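Local structure of 4-hydroxybutyrate CoA-transferase (Porphyromonas gingivalis, 3D3U) at residues 30-35 with 139-144; 37-42 with 155-160. The protein probably transfers coenzyme A between short-chain carboxylic acids such as acetate and 4-hydroxybutyrate. All coordinates share one frame; numbering follows the deposited sequence.

Overall arrangement
Both interactions belong to the N-terminal half of the chain, where six parallel strands run in the order 3-2-1-4-5-6 of a Rossmann-like sheet. Their centres lie about 13 Å apart, and their segments alternate along the chain: 30-35, 37-42, 139-144, 155-160. Interaction 1 joins the loop after strand 27-30 to the start of helix 142-148, beside strand 119-125. Interaction 2 joins the start of helix 38-46 to the end of strand 151-157, across strand 119-125, which lies between strands 27-30 and 151-157. The two also touch directly, F30 packing on P37 and F40, and A35 on M160, so they form one continuous packed region.

Interaction 1: residues 30-35 with 139-144; sequences FGHAAA and CDYTKA
H32 and Y141 hold the dense end of this buried contact. With CG between its backbone N and carbonyl carbon (chi1 64°), Y141 brings its ring over one face of the imidazole, Y141 CE2 lying 3.3 Å from H32 CG and offset toward the rim; with the planes 46° apart, the pair is neither a stack nor an edge-to-face contact. A33 CB covers the opposite face of the imidazole. D140 comes to the ring edge instead: D140 OD2 lies in the imidazole plane, 3.2 Å from H32 CE1, and the carboxylate stands at 84° to the ring. Beside them the T142 side chain rests on G31, T142 CB lying 3.5 Å from G31 CA, while the Y141 hydroxyl points at the F30 carbonyl in a probable hydrogen bond whose exact geometry is doubtful.

The packing thins out beyond this. A34 and A35, on the far part of a type II' turn that starts at H32, lie too far to touch the 139-144 segment, and K143 reaches the other way to a salt bridge with E147 at a partly exposed site.

D140 precedes the first turn of helix 142-148 and caps it, D140 OD1 accepting from T142 N at 3.1 Å, although the position of OD1 is less sure. S138 OG approaches both D140 OD2 and the H32 carbonyl, two acceptors for which it has a single proton. The N-H groups at the helix start would be consistent with a negatively charged D140 carboxylate beside the histidine edge.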
loop_
_atom_site.group_PDB
_atom_site.type_symbol
_atom_site.label_atom_id
_atom_site.label_comp_id
_atom_site.label_asym_id
_atom_site.label_seq_id
_atom_site.Cartn_x
_atom_site.Cartn_y
_atom_site.Cartn_z
ATOM N N PHE A 30 6.843 10.990 9.321
ATOM C CA PHE A 30 6.089 10.036 10.214
ATOM C C PHE A 30 5.876 8.751 9.527
ATOM O O PHE A 30 5.635 8.743 8.332
ATOM C CB PHE A 30 4.698 10.522 10.502
ATOM C CG PHE A 30 4.620 11.740 11.428
ATOM C CD1 PHE A 30 3.350 12.364 11.667
ATOM C CD2 PHE A 30 5.758 12.234 12.087
ATOM C CE1 PHE A 30 3.204 13.430 12.476
ATOM C CE2 PHE A 30 5.618 13.292 12.950
ATOM C CZ PHE A 30 4.331 13.914 13.139
ATOM N N GLY A 31 5.947 7.632 10.236
ATOM C CA GLY A 31 5.775 6.257 9.592
ATOM C C GLY A 31 4.330 6.233 9.171
ATOM O O GLY A 31 3.530 7.116 9.635
ATOM N N HIS A 32 3.918 5.334 8.272
ATOM C CA HIS A 32 2.532 5.670 7.803
ATOM C C HIS A 32 1.482 4.655 7.966
ATOM O O HIS A 32 1.796 3.636 8.430
ATOM C CB HIS A 32 2.464 6.390 6.423
ATOM C CG HIS A 32 2.333 5.443 5.276
ATOM N ND1 HIS A 32 2.973 4.209 5.280
ATOM C CD2 HIS A 32 1.598 5.512 4.135
ATOM C CE1 HIS A 32 2.644 3.577 4.152
ATOM N NE2 HIS A 32 1.808 4.336 3.456
ATOM N N ALA A 33 0.231 5.038 7.658
ATOM C CA ALA A 33 -0.928 4.142 7.477
ATOM C C ALA A 33 -1.391 3.865 8.896
ATOM O O ALA A 33 -1.748 4.823 9.603
ATOM C CB ALA A 33 -0.584 2.854 6.691
ATOM N N ALA A 34 -1.378 2.604 9.347
ATOM C CA ALA A 34 -1.956 2.265 10.652
ATOM C C ALA A 34 -0.859 2.279 11.668
ATOM O O ALA A 34 -1.167 1.992 12.827
ATOM C CB ALA A 34 -2.650 0.925 10.644
ATOM N N ALA A 35 0.360 2.694 11.267
ATOM C CA ALA A 35 1.493 2.749 12.140
ATOM C C ALA A 35 1.876 4.157 12.365
ATOM O O ALA A 35 2.991 4.403 12.832
ATOM C CB ALA A 35 2.676 2.030 11.562
ATOM N N CYS A 139 6.255 -1.329 6.683
ATOM C CA CYS A 139 7.671 -1.325 6.448
ATOM C C CYS A 139 7.904 -0.146 5.488
ATOM O O CYS A 139 8.630 0.825 5.803
ATOM C CB CYS A 139 8.005 -2.620 5.797
ATOM S SG CYS A 139 9.739 -2.845 5.889
ATOM N N ASP A 140 7.167 -0.243 4.356
ATOM C CA ASP A 140 7.140 0.672 3.234
ATOM C C ASP A 140 8.224 1.701 3.177
ATOM O O ASP A 140 9.339 1.348 2.772
ATOM C CB ASP A 140 5.780 1.295 3.138
ATOM C CG ASP A 140 5.326 1.779 4.430
ATOM O OD1 ASP A 140 5.876 2.819 4.910
ATOM O OD2 ASP A 140 4.443 1.146 5.058
ATOM N N TYR A 141 7.940 2.949 3.547
ATOM C CA TYR A 141 9.006 4.010 3.420
ATOM C C TYR A 141 9.505 4.339 4.788
ATOM O O TYR A 141 10.494 5.097 4.968
ATOM C CB TYR A 141 8.528 5.300 2.796
ATOM C CG TYR A 141 7.478 6.009 3.618
ATOM C CD1 TYR A 141 7.805 6.848 4.644
ATOM C CD2 TYR A 141 6.153 5.932 3.301
ATOM C CE1 TYR A 141 6.831 7.525 5.338
ATOM C CE2 TYR A 141 5.183 6.644 4.015
ATOM C CZ TYR A 141 5.542 7.411 5.004
ATOM O OH TYR A 141 4.569 8.087 5.669
ATOM N N THR A 142 8.740 3.804 5.731
ATOM C CA THR A 142 8.999 4.063 7.068
ATOM C C THR A 142 10.297 3.391 7.563
ATOM O O THR A 142 10.958 3.924 8.423
ATOM C CB THR A 142 7.751 3.833 7.986
ATOM O OG1 THR A 142 8.200 3.127 9.136
ATOM C CG2 THR A 142 6.686 2.868 7.421
ATOM N N LYS A 143 10.739 2.270 7.058
ATOM C CA LYS A 143 11.955 1.779 7.628
ATOM C C LYS A 143 13.157 2.472 7.000
ATOM O O LYS A 143 14.213 2.705 7.688
ATOM C CB LYS A 143 12.048 0.312 7.392
ATOM C CG LYS A 143 13.388 -0.302 7.491
ATOM C CD LYS A 143 13.220 -1.758 7.646
ATOM C CE LYS A 143 14.380 -2.373 8.386
ATOM N NZ LYS A 143 15.534 -2.579 7.494
ATOM N N ALA A 144 13.054 2.793 5.705
ATOM C CA ALA A 144 14.119 3.528 5.085
ATOM C C ALA A 144 14.329 4.865 5.778
ATOM O O ALA A 144 15.442 5.371 5.934
ATOM C CB ALA A 144 13.780 3.750 3.732
#

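Interaction 2: residues 37-42 with 155-160; sequences PVRFSQ and EVNKQM
E155 sends its carboxylate into the first turn of helix 38-46, and its two oxygens do different jobs. The chain is extended beyond CG (chi2 175°), which carries the carboxylate out to the helix. OE1 takes the backbone N-H of F40: F40 N sits 2.9 Å from E155 OE1 in a nearly straight bond of 170°, approaching from the anti side. OE2 forms a salt bridge with R39, which comes side-on with two nitrogens to the one atom, R39 NE at 3.0 Å and R39 NH1 at 3.1 Å from E155 OE2. That oxygen lies in the guanidinium plane, yet NE meets it from above the carboxylate plane and NH1 nearly along its C-O axis, the two flat groups being turned 70° apart. The arginine bends at chi2 and chi3 to get there. R39 CB and P37 CB also pack on the carboxylate, P37 CB coming 3.6 Å from E155 CD.

P37 occupies the N-cap and has no polar side chain to cap with; here a glutamate from a distant strand meets the F40 N-H, and the positive helix end would probably help stabilise its charge. The helix follows strand 27-30 in a Rossmann-like parallel sheet, and E155 reaches it from strand 151-157, past strand 119-125, where its side chain also touches Q123.

Farther out, V38 CG1 lies over one guanidinium face, and R39 NH2 makes a second salt bridge, to E182. N157 donates from ND2 to the E182 carbonyl, and N157 OD1 accepts from Q159 N at 2.8 Å, an Asx turn that ends the strand.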
loop_
_atom_site.group_PDB
_atom_site.type_symbol
_atom_site.label_atom_id
_atom_site.label_comp_id
_atom_site.label_asym_id
_atom_site.label_seq_id
_atom_site.Cartn_x
_atom_site.Cartn_y
_atom_site.Cartn_z
ATOM N N PRO A 37 2.096 7.785 14.020
ATOM C CA PRO A 37 2.367 7.975 15.403
ATOM C C PRO A 37 1.608 9.193 15.908
ATOM O O PRO A 37 2.103 10.313 16.114
ATOM C CB PRO A 37 3.886 8.155 15.423
ATOM C CG PRO A 37 4.256 8.451 14.058
ATOM C CD PRO A 37 3.029 8.577 13.201
ATOM N N VAL A 38 0.359 8.903 16.150
ATOM C CA VAL A 38 -0.603 9.871 16.517
ATOM C C VAL A 38 -0.298 10.415 17.907
ATOM O O VAL A 38 -0.551 11.601 18.141
ATOM C CB VAL A 38 -2.000 9.259 16.327
ATOM C CG1 VAL A 38 -1.963 7.811 16.715
ATOM C CG2 VAL A 38 -3.046 10.023 17.126
ATOM N N ARG A 39 0.268 9.624 18.827
ATOM C CA ARG A 39 0.643 10.192 20.191
ATOM C C ARG A 39 1.588 11.342 20.137
ATOM O O ARG A 39 1.441 12.357 20.820
ATOM C CB ARG A 39 1.283 9.150 21.060
ATOM C CG ARG A 39 0.255 8.588 21.999
ATOM C CD ARG A 39 -0.751 7.720 21.357
ATOM N NE ARG A 39 -0.218 6.874 20.277
ATOM C CZ ARG A 39 -1.035 6.068 19.603
ATOM N NH1 ARG A 39 -0.599 5.318 18.596
ATOM N NH2 ARG A 39 -2.335 6.043 19.938
ATOM N N PHE A 40 2.584 11.134 19.303
ATOM C CA PHE A 40 3.481 12.139 18.938
ATOM C C PHE A 40 2.793 13.275 18.218
ATOM O O PHE A 40 3.121 14.438 18.506
ATOM C CB PHE A 40 4.504 11.573 18.024
ATOM C CG PHE A 40 5.774 12.389 17.968
ATOM C CD1 PHE A 40 5.928 13.417 17.064
ATOM C CD2 PHE A 40 6.799 12.142 18.832
ATOM C CE1 PHE A 40 7.101 14.146 16.983
ATOM C CE2 PHE A 40 7.922 12.883 18.761
ATOM C CZ PHE A 40 8.078 13.898 17.785
ATOM N N SER A 41 1.848 13.035 17.304
ATOM C CA SER A 41 1.107 14.188 16.703
ATOM C C SER A 41 0.353 15.011 17.785
ATOM O O SER A 41 0.409 16.271 17.873
ATOM C CB SER A 41 0.178 13.715 15.589
ATOM O OG SER A 41 -0.633 14.770 15.060
ATOM N N GLN A 42 -0.285 14.235 18.673
ATOM C CA GLN A 42 -1.055 14.737 19.874
ATOM C C GLN A 42 -0.018 15.586 20.629
ATOM O O GLN A 42 -0.269 16.767 20.843
ATOM C CB GLN A 42 -1.670 13.535 20.706
ATOM C CG GLN A 42 -3.120 13.622 21.230
ATOM C CD GLN A 42 -4.120 12.792 20.303
ATOM O OE1 GLN A 42 -3.991 11.519 20.228
ATOM N NE2 GLN A 42 -5.112 13.510 19.599
ATOM N N GLU A 155 7.389 5.124 19.030
ATOM C CA GLU A 155 6.436 4.920 20.054
ATOM C C GLU A 155 6.433 3.461 20.177
ATOM O O GLU A 155 6.161 2.748 19.253
ATOM C CB GLU A 155 5.044 5.344 19.605
ATOM C CG GLU A 155 4.784 6.835 19.408
ATOM C CD GLU A 155 3.348 7.182 18.831
ATOM O OE1 GLU A 155 3.145 8.401 18.430
ATOM O OE2 GLU A 155 2.377 6.320 18.785
ATOM N N VAL A 156 6.739 2.967 21.344
ATOM C CA VAL A 156 6.721 1.503 21.562
ATOM C C VAL A 156 5.326 0.933 21.946
ATOM O O VAL A 156 4.801 1.161 23.035
ATOM C CB VAL A 156 7.835 1.078 22.512
ATOM C CG1 VAL A 156 7.688 -0.430 22.857
ATOM C CG2 VAL A 156 9.170 1.420 21.854
ATOM N N ASN A 157 4.713 0.222 21.019
ATOM C CA ASN A 157 3.373 -0.078 21.260
ATOM C C ASN A 157 3.173 -1.547 21.621
ATOM O O ASN A 157 3.539 -2.507 20.860
ATOM C CB ASN A 157 2.527 0.387 20.123
ATOM C CG ASN A 157 1.075 0.457 20.493
ATOM O OD1 ASN A 157 0.646 -0.135 21.519
ATOM N ND2 ASN A 157 0.278 1.122 19.649
ATOM N N LYS A 158 2.652 -1.704 22.851
ATOM C CA LYS A 158 2.305 -3.028 23.408
ATOM C C LYS A 158 1.235 -3.720 22.554
ATOM O O LYS A 158 1.185 -4.930 22.525
ATOM C CB LYS A 158 1.987 -2.997 24.930
ATOM C CG LYS A 158 3.329 -3.047 25.722
ATOM C CD LYS A 158 3.311 -3.383 27.256
ATOM C CE LYS A 158 4.729 -3.133 27.940
ATOM N NZ LYS A 158 5.503 -1.990 27.245
ATOM N N GLN A 159 0.449 -2.930 21.806
ATOM C CA GLN A 159 -0.536 -3.452 20.879
ATOM C C GLN A 159 0.008 -3.698 19.436
ATOM O O GLN A 159 -0.626 -4.461 18.668
ATOM C CB GLN A 159 -1.713 -2.482 20.789
ATOM C CG GLN A 159 -3.082 -3.067 21.035
ATOM C CD GLN A 159 -3.514 -2.659 22.388
ATOM O OE1 GLN A 159 -4.679 -2.251 22.633
ATOM N NE2 GLN A 159 -2.535 -2.689 23.315
ATOM N N MET A 160 1.112 -3.050 19.027
ATOM C CA MET A 160 1.626 -3.214 17.623
ATOM C C MET A 160 2.054 -4.656 17.454
ATOM O O MET A 160 2.865 -5.108 18.244
ATOM C CB MET A 160 2.854 -2.308 17.324
ATOM C CG MET A 160 3.397 -2.497 15.901
ATOM S SD MET A 160 2.156 -2.069 14.574
ATOM C CE MET A 160 1.986 -0.336 14.717
#